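Local structure of protein p13 MTCP-1 (Homo sapiens, 1A1X) at residues W15-Q18 against Y22-E25; E75-Y78 against R84-Q87. The protein binds the PH domains of AKT1 and AKT2 and enhances the phosphorylation and activation of these kinases. All coordinates share one frame; numbering follows the deposited sequence.

Contact 1: residues W15-Q18 against Y22-E25; sequences WVHQ and YRDE
Trp15 and Arg23 form an antiparallel hydrogen-bonded pair, and Val16 and Tyr22 form the non-hydrogen-bonded pair next to it. This is the first beta hairpin of the eight-stranded antiparallel barrel of the TCL1 family, made by strands 13-16 and 21-24. Trp15 N donates to Arg23 O at 2.9 Å along a nearly straight line, with 173° at the hydrogen. The return bond, Arg23 N to Trp15 O at 2.8 Å, is more bent. Trp15 O also receives the CA-H of Tyr22, and water 1 donates to it at 3.0 Å. The same water accepts a long, weak bond from Arg23 NE, so it ties the Arg23 side chain to the backbone of the facing strand. A classic beta bulge at His17 and Gln18 follows, two residues set against one on the returning strand.

Val16 and Tyr22 share one face of the sheet. Val16 CB lies 3.7 Å from Tyr22 CE2, and Val16 CG2 sits over one face of the phenol ring, displaced toward its rim. Ring atom CD2 of Tyr22 also comes to 3.4 Å from Val16 N. Tyr22 is buried; its ring meets that of Trp70, and its hydroxyl is hydrogen-bonded to Pro67 O.

Trp15 and Arg23 occupy the other face. The Trp15 indole touches Arg23 little and meets the ring of His13 instead. The bend of the Arg23 chain at chi3 (-62°) brings its guanidinium alongside the imidazole of His17. The imidazole and guanidinium planes are 60° apart. His17 NE2 is hydrogen-bonded to Gly53 O, while His17 ND1 lies over one face of the Arg23 guanidinium, 3.5 Å from NH2 at an angle too poor for a hydrogen bond.

Contact 2: residues E75-Y78 against R84-Q87; sequences EERY and RLWQ
Glu75 reaches Gln87 through water 2, which donates to Glu75 O at 2.9 Å and accepts from Gln87 NE2 at 3.1 Å. The water thus joins a backbone carbonyl of the loop before strand 77-80 to a side-chain amide on the partner strand. Glu76 follows in the same loop. Its carbonyl O is 2.9 Å from Gln87 NE2, but the angle is too poor for a hydrogen bond. Gln87 CG stands anti to the backbone N (chi1 -178°), and a bend at chi2 brings the amide beside these two carbonyls.

Arg77 is the first residue of strand 77-80 and the non-hydrogen-bonded partner of Gln87 in the antiparallel hairpin of strands 77-80 and 85-94 in the TCL1-family barrel. Arg77 CB lies close to Trp86 O, at 3.0 Å. From there the side chain runs extended from CG to NE. Its guanidinium presents one face to Leu85, whose CD2 sits over the centre of the group, 3.6 Å from CZ. Arg77 NE is hydrogen-bonded to Pro74 O, which helps fix the turn of the guanidinium plane.

Tyr78 pairs with Trp86 through two backbone bonds, Tyr78 N to Trp86 O and Trp86 N to Tyr78 O, each 2.8 Å. Tyr78 O also accepts the CA-H of Leu85 and lies at the edge of the indole, in its plane. Both aromatic side chains leave from the same face and are buried. They then diverge: Tyr78 OH is hydrogen-bonded to Pro11 O, and Trp86 NE1 to Asp80 OD2.

Contacts 1 and 2 belong to two hairpins of one closed antiparallel barrel. They lie on opposite sides of the chain's centre. Their own centres are about 17 Å apart, and their nearest atoms are about 7 Å apart without touching. In sequence, both segments of contact 1 precede both of contact 2. Trp70, on strand 69-73, relates the two: its ring meets that of Tyr22 in contact 1 and packs edge-to-face with that of Trp86 in contact 2. Pro67 also reaches both, since its carbonyl O is hydrogen-bonded to the Tyr22 hydroxyl and Trp86 packs against the residue. In the assembly, Gln87 of contact 2 packs on Ala3 of the second subunit, which does not touch contact 1.

Contact 1: residues W15-Q18 against Y22-E25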
ATOM      1  N   TRP A  15      20.075  -2.431  -8.228  1.00 17.72           N
ATOM      2  CA  TRP A  15      20.978  -3.536  -8.504  1.00 14.75           C
ATOM      3  C   TRP A  15      21.199  -4.297  -7.208  1.00 12.21           C
ATOM      4  O   TRP A  15      21.547  -3.705  -6.194  1.00 13.12           O
ATOM      5  CB  TRP A  15      22.337  -3.033  -9.014  1.00 21.09           C
ATOM      6  CG  TRP A  15      22.364  -2.407 -10.389  1.00 31.43           C
ATOM      7  CD1 TRP A  15      22.502  -1.081 -10.678  1.00 38.00           C
ATOM      8  CD2 TRP A  15      22.364  -3.090 -11.649  1.00 38.37           C
ATOM      9  NE1 TRP A  15      22.601  -0.896 -12.037  1.00 40.79           N
ATOM     10  CE2 TRP A  15      22.519  -2.113 -12.655  1.00 40.40           C
ATOM     11  CE3 TRP A  15      22.254  -4.436 -12.026  1.00 45.21           C
ATOM     12  CZ2 TRP A  15      22.569  -2.438 -14.018  1.00 48.64           C
ATOM     13  CZ3 TRP A  15      22.305  -4.763 -13.390  1.00 48.47           C
ATOM     14  CH2 TRP A  15      22.462  -3.766 -14.363  1.00 50.70           C
ATOM     15  N   VAL A  16      21.019  -5.614  -7.257  1.00  9.84           N
ATOM     16  CA  VAL A  16      21.205  -6.473  -6.096  1.00  9.61           C
ATOM     17  C   VAL A  16      22.668  -6.478  -5.635  1.00 11.80           C
ATOM     18  O   VAL A  16      23.598  -6.307  -6.443  1.00 11.41           O
ATOM     19  CB  VAL A  16      20.751  -7.930  -6.423  1.00  9.84           C
ATOM     20  CG1 VAL A  16      21.718  -8.593  -7.388  1.00 11.99           C
ATOM     21  CG2 VAL A  16      20.599  -8.743  -5.167  1.00 13.17           C
ATOM     22  N   HIS A  17      22.865  -6.580  -4.326  1.00 11.23           N
ATOM     23  CA  HIS A  17      24.212  -6.650  -3.764  1.00 12.50           C
ATOM     24  C   HIS A  17      24.323  -8.002  -3.085  1.00 11.56           C
ATOM     25  O   HIS A  17      25.222  -8.804  -3.363  1.00 15.66           O
ATOM     26  CB  HIS A  17      24.453  -5.548  -2.744  1.00  8.81           C
ATOM     27  CG  HIS A  17      25.863  -5.501  -2.262  1.00 12.32           C
ATOM     28  ND1 HIS A  17      26.882  -4.963  -3.014  1.00 16.44           N
ATOM     29  CD2 HIS A  17      26.440  -6.001  -1.148  1.00 12.87           C
ATOM     30  CE1 HIS A  17      28.029  -5.138  -2.387  1.00 16.27           C
ATOM     31  NE2 HIS A  17      27.788  -5.767  -1.251  1.00 18.21           N
ATOM     32  N   GLN A  18      23.362  -8.241  -2.206  1.00 14.35           N
ATOM     33  CA  GLN A  18      23.240  -9.470  -1.461  1.00 15.00           C
ATOM     34  C   GLN A  18      21.757  -9.793  -1.577  1.00 14.65           C
ATOM     35  O   GLN A  18      20.952  -8.902  -1.862  1.00 15.16           O
ATOM     36  CB  GLN A  18      23.615  -9.212  -0.011  1.00 25.19           C
ATOM     37  CG  GLN A  18      23.729 -10.442   0.830  1.00 37.43           C
ATOM     38  CD  GLN A  18      24.103 -10.113   2.253  1.00 42.68           C
ATOM     39  OE1 GLN A  18      23.286  -9.582   3.012  1.00 45.28           O
ATOM     40  NE2 GLN A  18      25.344 -10.425   2.630  1.00 41.38           N
ATOM     41  N   TYR A  22      19.396  -4.246  -2.243  1.00 10.11           N
ATOM     42  CA  TYR A  22      19.671  -3.592  -3.503  1.00 11.86           C
ATOM     43  C   TYR A  22      20.283  -2.219  -3.297  1.00 14.44           C
ATOM     44  O   TYR A  22      20.270  -1.676  -2.197  1.00 17.52           O
ATOM     45  CB  TYR A  22      18.359  -3.437  -4.284  1.00  8.92           C
ATOM     46  CG  TYR A  22      17.747  -4.752  -4.723  1.00  8.62           C
ATOM     47  CD1 TYR A  22      17.090  -5.584  -3.811  1.00 10.70           C
ATOM     48  CD2 TYR A  22      17.858  -5.184  -6.041  1.00  6.29           C
ATOM     49  CE1 TYR A  22      16.569  -6.814  -4.210  1.00 13.66           C
ATOM     50  CE2 TYR A  22      17.343  -6.405  -6.449  1.00  6.68           C
ATOM     51  CZ  TYR A  22      16.702  -7.215  -5.533  1.00  8.01           C
ATOM     52  OH  TYR A  22      16.205  -8.427  -5.940  1.00 14.82           O
ATOM     53  N   ARG A  23      20.804  -1.655  -4.378  1.00 16.60           N
ATOM     54  CA  ARG A  23      21.379  -0.312  -4.366  1.00 18.95           C
ATOM     55  C   ARG A  23      20.877   0.443  -5.598  1.00 15.47           C
ATOM     56  O   ARG A  23      20.806  -0.128  -6.686  1.00 14.40           O
ATOM     57  CB  ARG A  23      22.906  -0.366  -4.365  1.00 21.56           C
ATOM     58  CG  ARG A  23      23.502  -0.729  -3.025  1.00 33.66           C
ATOM     59  CD  ARG A  23      24.968  -0.363  -2.977  1.00 36.15           C
ATOM     60  NE  ARG A  23      25.732  -1.100  -3.974  1.00 38.83           N
ATOM     61  CZ  ARG A  23      27.027  -1.374  -3.867  1.00 45.05           C
ATOM     62  NH1 ARG A  23      27.711  -0.969  -2.801  1.00 46.49           N
ATOM     63  NH2 ARG A  23      27.635  -2.068  -4.822  1.00 46.39           N
ATOM     64  N   ASP A  24      20.497   1.706  -5.424  1.00 15.56           N
ATOM     65  CA  ASP A  24      19.996   2.501  -6.543  1.00 15.72           C
ATOM     66  C   ASP A  24      21.105   3.336  -7.170  1.00 14.47           C
ATOM     67  O   ASP A  24      22.273   3.190  -6.817  1.00 14.11           O
ATOM     68  CB  ASP A  24      18.801   3.380  -6.120  1.00 14.43           C
ATOM     69  CG  ASP A  24      19.138   4.366  -5.005  1.00 15.26           C
ATOM     70  OD1 ASP A  24      20.311   4.721  -4.829  1.00 11.84           O
ATOM     71  OD2 ASP A  24      18.216   4.806  -4.298  1.00 18.06           O
ATOM     72  N   GLU A  25      20.735   4.212  -8.091  1.00 14.92           N
ATOM     73  CA  GLU A  25      21.700   5.069  -8.773  1.00 17.73           C
ATOM     74  C   GLU A  25      22.493   6.014  -7.855  1.00 20.50           C
ATOM     75  O   GLU A  25      23.509   6.568  -8.270  1.00 22.81           O
ATOM     76  CB  GLU A  25      20.993   5.891  -9.846  1.00 18.41           C
ATOM     77  CG  GLU A  25      19.911   6.828  -9.304  1.00 19.84           C
ATOM     78  CD  GLU A  25      18.518   6.236  -9.372  1.00 21.17           C
ATOM     79  OE1 GLU A  25      18.372   5.000  -9.229  1.00 16.47           O
ATOM     80  OE2 GLU A  25      17.565   7.019  -9.570  1.00 18.38           O
TER
HETATM   81  O   HOH W   1      24.463  -3.212  -6.208  1.00 46.65           O

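Contact 2: residues E75-Y78 against R84-Q87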
ATOM      1  N   GLU A  75       4.954   3.804 -17.532  1.00 30.64           N
ATOM      2  CA  GLU A  75       3.681   3.405 -16.927  1.00 31.65           C
ATOM      3  C   GLU A  75       3.847   2.897 -15.493  1.00 28.27           C
ATOM      4  O   GLU A  75       3.169   1.958 -15.068  1.00 29.39           O
ATOM      5  CB  GLU A  75       2.978   2.334 -17.779  1.00 37.57           C
ATOM      6  CG  GLU A  75       2.819   2.687 -19.251  1.00 43.26           C
ATOM      7  CD  GLU A  75       2.002   3.939 -19.457  1.00 50.20           C
ATOM      8  OE1 GLU A  75       0.846   3.977 -18.988  1.00 53.62           O
ATOM      9  OE2 GLU A  75       2.514   4.890 -20.083  1.00 54.09           O
ATOM     10  N   GLU A  76       4.749   3.529 -14.751  1.00 24.07           N
ATOM     11  CA  GLU A  76       5.018   3.176 -13.366  1.00 24.29           C
ATOM     12  C   GLU A  76       5.152   1.697 -13.073  1.00 20.63           C
ATOM     13  O   GLU A  76       4.313   1.083 -12.418  1.00 18.08           O
ATOM     14  CB  GLU A  76       4.006   3.833 -12.427  1.00 32.67           C
ATOM     15  CG  GLU A  76       4.204   5.342 -12.319  1.00 44.16           C
ATOM     16  CD  GLU A  76       5.675   5.729 -12.128  1.00 51.92           C
ATOM     17  OE1 GLU A  76       6.133   5.793 -10.963  1.00 56.04           O
ATOM     18  OE2 GLU A  76       6.377   5.962 -13.144  1.00 52.76           O
ATOM     19  N   ARG A  77       6.228   1.132 -13.584  1.00 18.61           N
ATOM     20  CA  ARG A  77       6.537  -0.264 -13.374  1.00 17.16           C
ATOM     21  C   ARG A  77       8.011  -0.477 -13.655  1.00 15.52           C
ATOM     22  O   ARG A  77       8.685   0.417 -14.165  1.00 18.04           O
ATOM     23  CB  ARG A  77       5.648  -1.167 -14.236  1.00 17.74           C
ATOM     24  CG  ARG A  77       5.578  -0.792 -15.671  1.00 24.36           C
ATOM     25  CD  ARG A  77       4.259  -1.250 -16.266  1.00 29.77           C
ATOM     26  NE  ARG A  77       4.278  -1.066 -17.712  1.00 36.45           N
ATOM     27  CZ  ARG A  77       3.484  -1.706 -18.562  1.00 41.91           C
ATOM     28  NH1 ARG A  77       2.583  -2.577 -18.116  1.00 41.81           N
ATOM     29  NH2 ARG A  77       3.646  -1.526 -19.866  1.00 42.87           N
ATOM     30  N   TYR A  78       8.526  -1.621 -13.221  1.00 14.26           N
ATOM     31  CA  TYR A  78       9.930  -1.955 -13.411  1.00 12.21           C
ATOM     32  C   TYR A  78      10.087  -3.194 -14.262  1.00 12.38           C
ATOM     33  O   TYR A  78       9.275  -4.116 -14.185  1.00 13.31           O
ATOM     34  CB  TYR A  78      10.600  -2.232 -12.069  1.00 11.37           C
ATOM     35  CG  TYR A  78      10.914  -1.012 -11.244  1.00 13.61           C
ATOM     36  CD1 TYR A  78      12.136  -0.355 -11.377  1.00 11.56           C
ATOM     37  CD2 TYR A  78      10.001  -0.527 -10.313  1.00 10.08           C
ATOM     38  CE1 TYR A  78      12.442   0.757 -10.602  1.00 13.82           C
ATOM     39  CE2 TYR A  78      10.296   0.578  -9.536  1.00 13.45           C
ATOM     40  CZ  TYR A  78      11.514   1.218  -9.683  1.00 16.37           C
ATOM     41  OH  TYR A  78      11.795   2.329  -8.921  1.00 15.20           O
ATOM     42  N   ARG A  84      10.660  -9.414 -17.208  1.00 16.34           N
ATOM     43  CA  ARG A  84       9.351  -9.415 -16.571  1.00 15.27           C
ATOM     44  C   ARG A  84       9.044  -8.027 -16.035  1.00 14.93           C
ATOM     45  O   ARG A  84       9.956  -7.274 -15.704  1.00 12.68           O
ATOM     46  CB  ARG A  84       9.316 -10.427 -15.441  1.00 17.72           C
ATOM     47  CG  ARG A  84       9.618 -11.819 -15.899  1.00 25.25           C
ATOM     48  CD  ARG A  84       9.752 -12.745 -14.719  1.00 34.69           C
ATOM     49  NE  ARG A  84      10.147 -14.091 -15.128  1.00 42.42           N
ATOM     50  CZ  ARG A  84      10.981 -14.862 -14.438  1.00 45.31           C
ATOM     51  NH1 ARG A  84      11.510 -14.415 -13.303  1.00 47.22           N
ATOM     52  NH2 ARG A  84      11.286 -16.076 -14.881  1.00 47.36           N
ATOM     53  N   LEU A  85       7.757  -7.693 -15.970  1.00 14.33           N
ATOM     54  CA  LEU A  85       7.297  -6.396 -15.488  1.00 17.03           C
ATOM     55  C   LEU A  85       6.723  -6.474 -14.089  1.00 15.42           C
ATOM     56  O   LEU A  85       6.032  -7.429 -13.739  1.00 15.71           O
ATOM     57  CB  LEU A  85       6.250  -5.806 -16.434  1.00 20.80           C
ATOM     58  CG  LEU A  85       6.716  -4.854 -17.536  1.00 24.06           C
ATOM     59  CD1 LEU A  85       7.947  -5.390 -18.223  1.00 25.84           C
ATOM     60  CD2 LEU A  85       5.594  -4.647 -18.532  1.00 31.93           C
ATOM     61  N   TRP A  86       7.047  -5.467 -13.288  1.00 14.08           N
ATOM     62  CA  TRP A  86       6.583  -5.369 -11.912  1.00 10.66           C
ATOM     63  C   TRP A  86       5.838  -4.053 -11.784  1.00 12.64           C
ATOM     64  O   TRP A  86       6.407  -2.994 -12.019  1.00 13.85           O
ATOM     65  CB  TRP A  86       7.760  -5.378 -10.938  1.00  7.24           C
ATOM     66  CG  TRP A  86       8.540  -6.651 -10.935  1.00  9.74           C
ATOM     67  CD1 TRP A  86       9.336  -7.126 -11.941  1.00 10.12           C
ATOM     68  CD2 TRP A  86       8.628  -7.606  -9.869  1.00  8.32           C
ATOM     69  NE1 TRP A  86       9.913  -8.312 -11.566  1.00 12.02           N
ATOM     70  CE2 TRP A  86       9.499  -8.633 -10.300  1.00  8.47           C
ATOM     71  CE3 TRP A  86       8.061  -7.693  -8.588  1.00  9.41           C
ATOM     72  CZ2 TRP A  86       9.818  -9.739  -9.499  1.00 11.95           C
ATOM     73  CZ3 TRP A  86       8.381  -8.787  -7.789  1.00  8.69           C
ATOM     74  CH2 TRP A  86       9.250  -9.796  -8.248  1.00 15.01           C
ATOM     75  N   GLN A  87       4.560  -4.126 -11.437  1.00 11.88           N
ATOM     76  CA  GLN A  87       3.731  -2.938 -11.293  1.00 11.39           C
ATOM     77  C   GLN A  87       3.998  -2.228  -9.973  1.00 12.00           C
ATOM     78  O   GLN A  87       4.064  -2.873  -8.933  1.00 11.24           O
ATOM     79  CB  GLN A  87       2.249  -3.344 -11.340  1.00 14.49           C
ATOM     80  CG  GLN A  87       1.270  -2.181 -11.247  1.00 18.40           C
ATOM     81  CD  GLN A  87       1.327  -1.276 -12.468  1.00 23.31           C
ATOM     82  OE1 GLN A  87       1.119  -1.729 -13.597  1.00 27.67           O
ATOM     83  NE2 GLN A  87       1.606   0.007 -12.249  1.00 26.80           N
TER
HETATM   84  O   HOH W   2       0.288   1.665 -14.513  1.00 47.68           O